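Local structure of protein LIN-41 (Caenorhabditis elegans, 4UMG) at residues A[10-15]-A[26-31]. The protein is a TRIM-NHL protein that controls the onset of developmental plasticity in the worm. Numbering follows the deposited sequence.
Sequences SSIVGD and TVIYVQ
Ile12 and Ile28 meet methyl to methyl: each CG2 leans toward the other across the strand gap, and the two touch at 3.5 Å with their side chains crossing at a slant. In both residues CG2 lies anti to the backbone N (chi1 -61° and -57° for the CG1 branch), which leaves CG1 beside the N. Ile12 CG1 looks instead toward Val30 CG2, a looser 4.2 Å approach within the non-hydrogen-bonded pair Ile12-Val30. This apolar face turns inward onto Leu111 and Ile113 of strand 107-115, with Phe17 touching both isoleucines, so the short strand 11-12 and strand 26-31 together cover part of the interior of the filamin-type, immunoglobulin-like beta sandwich. On the other face lies Gln31, whose CB is met obliquely by Val13 CG2 at 3.9 Å, the valine side chain pointing toward strand 26-31. Val13 CB sits 4.1 Å from Tyr29 CB; the tyrosine ring leads away, with Val27 CG1 lying over one face, displaced toward the rim. The backbones are held antiparallel by reciprocal bonds between Ser11 and Gln31, the shorter being Gln31 N to Ser11 O at 2.8 Å. Val13 N then bonds to Tyr29 O, also at 2.8 Å. Beyond it the chains diverge, and a water takes over, donating to Val13 O and accepting from Tyr29 N.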
loop_
_atom_site.group_PDB
_atom_site.type_symbol
_atom_site.label_atom_id
_atom_site.label_comp_id
_atom_site.label_asym_id
_atom_site.label_seq_id
_atom_site.Cartn_x
_atom_site.Cartn_y
_atom_site.Cartn_z
ATOM N N SER A 10 2.270 7.801 -8.806
ATOM C CA SER A 10 1.344 7.145 -7.867
ATOM C C SER A 10 1.909 7.217 -6.450
ATOM O O SER A 10 3.127 7.158 -6.264
ATOM C CB SER A 10 1.061 5.707 -8.294
ATOM O OG SER A 10 0.463 5.766 -9.581
ATOM N N SER A 11 1.044 7.386 -5.444
ATOM C CA SER A 11 1.532 7.533 -4.078
ATOM C C SER A 11 0.531 7.087 -3.043
ATOM O O SER A 11 -0.668 7.057 -3.315
ATOM C CB SER A 11 1.850 9.005 -3.803
ATOM O OG SER A 11 0.698 9.800 -4.025
ATOM N N ILE A 12 1.009 6.877 -1.819
ATOM C CA ILE A 12 0.130 6.563 -0.684
ATOM C C ILE A 12 -0.480 7.893 -0.225
ATOM O O ILE A 12 0.219 8.915 -0.187
ATOM C CB ILE A 12 0.919 5.863 0.454
ATOM C CG1 ILE A 12 1.548 4.525 -0.012
ATOM C CG2 ILE A 12 0.050 5.697 1.718
ATOM C CD1 ILE A 12 2.743 4.016 0.856
ATOM N N VAL A 13 -1.774 7.874 0.110
ATOM C CA VAL A 13 -2.519 9.046 0.587
ATOM C C VAL A 13 -2.249 9.224 2.094
ATOM O O VAL A 13 -2.662 8.388 2.901
ATOM C CB VAL A 13 -4.034 8.917 0.271
ATOM C CG1 VAL A 13 -4.831 10.116 0.806
ATOM C CG2 VAL A 13 -4.271 8.746 -1.223
ATOM N N GLY A 14 -1.539 10.291 2.443
ATOM C CA GLY A 14 -1.216 10.634 3.828
ATOM C C GLY A 14 -0.108 9.799 4.443
ATOM O O GLY A 14 0.509 8.964 3.767
ATOM N N ASP A 15 0.174 10.049 5.730
ATOM C CA ASP A 15 1.206 9.310 6.463
ATOM C C ASP A 15 0.623 8.436 7.583
ATOM O O ASP A 15 1.383 7.898 8.388
ATOM C CB ASP A 15 2.311 10.252 6.985
ATOM C CG ASP A 15 3.164 10.876 5.902
ATOM O OD1 ASP A 15 4.103 10.200 5.425
ATOM O OD2 ASP A 15 2.924 12.056 5.566
ATOM N N THR A 26 -6.425 -3.142 8.976
ATOM C CA THR A 26 -5.814 -1.849 8.693
ATOM C C THR A 26 -5.951 -1.528 7.215
ATOM O O THR A 26 -5.737 -2.415 6.392
ATOM C CB THR A 26 -4.325 -1.937 9.123
ATOM O OG1 THR A 26 -4.288 -2.320 10.508
ATOM C CG2 THR A 26 -3.565 -0.630 8.922
ATOM N N VAL A 27 -6.297 -0.274 6.885
ATOM C CA VAL A 27 -6.477 0.163 5.501
ATOM C C VAL A 27 -5.481 1.271 5.103
ATOM O O VAL A 27 -5.289 2.232 5.856
ATOM C CB VAL A 27 -7.953 0.630 5.264
ATOM C CG1 VAL A 27 -8.179 1.012 3.804
ATOM C CG2 VAL A 27 -8.957 -0.445 5.682
ATOM N N ILE A 28 -4.874 1.153 3.905
ATOM C CA ILE A 28 -3.972 2.174 3.368
ATOM C C ILE A 28 -4.558 2.553 2.017
ATOM O O ILE A 28 -4.937 1.664 1.253
ATOM C CB ILE A 28 -2.516 1.655 3.233
ATOM C CG1 ILE A 28 -1.960 1.140 4.588
ATOM C CG2 ILE A 28 -1.591 2.740 2.620
ATOM C CD1 ILE A 28 -0.674 0.264 4.376
ATOM N N TYR A 29 -4.633 3.860 1.714
ATOM C CA TYR A 29 -5.184 4.306 0.438
ATOM C C TYR A 29 -4.068 4.760 -0.468
ATOM O O TYR A 29 -3.158 5.440 -0.005
ATOM C CB TYR A 29 -6.196 5.435 0.642
ATOM C CG TYR A 29 -7.449 4.959 1.331
ATOM C CD1 TYR A 29 -8.434 4.272 0.628
ATOM C CD2 TYR A 29 -7.626 5.136 2.699
ATOM C CE1 TYR A 29 -9.604 3.853 1.250
ATOM C CE2 TYR A 29 -8.777 4.684 3.342
ATOM C CZ TYR A 29 -9.760 4.036 2.614
ATOM O OH TYR A 29 -10.912 3.604 3.226
ATOM N N VAL A 30 -4.097 4.311 -1.737
ATOM C CA VAL A 30 -3.093 4.621 -2.766
ATOM C C VAL A 30 -3.752 5.364 -3.937
ATOM O O VAL A 30 -4.809 4.961 -4.422
ATOM C CB VAL A 30 -2.342 3.341 -3.220
ATOM C CG1 VAL A 30 -1.313 3.640 -4.309
ATOM C CG2 VAL A 30 -1.672 2.649 -2.034
ATOM N N GLN A 31 -3.161 6.490 -4.338
ATOM C CA GLN A 31 -3.702 7.288 -5.419
ATOM C C GLN A 31 -2.913 6.936 -6.664
ATOM O O GLN A 31 -1.705 7.158 -6.687
ATOM C CB GLN A 31 -3.512 8.771 -5.065
ATOM C CG GLN A 31 -4.158 9.747 -6.022
ATOM C CD GLN A 31 -5.653 9.663 -6.027
ATOM O OE1 GLN A 31 -6.245 8.918 -6.819
ATOM N NE2 GLN A 31 -6.295 10.506 -5.226
HETATM O O HOH W 1 -3.842 5.947 3.398
#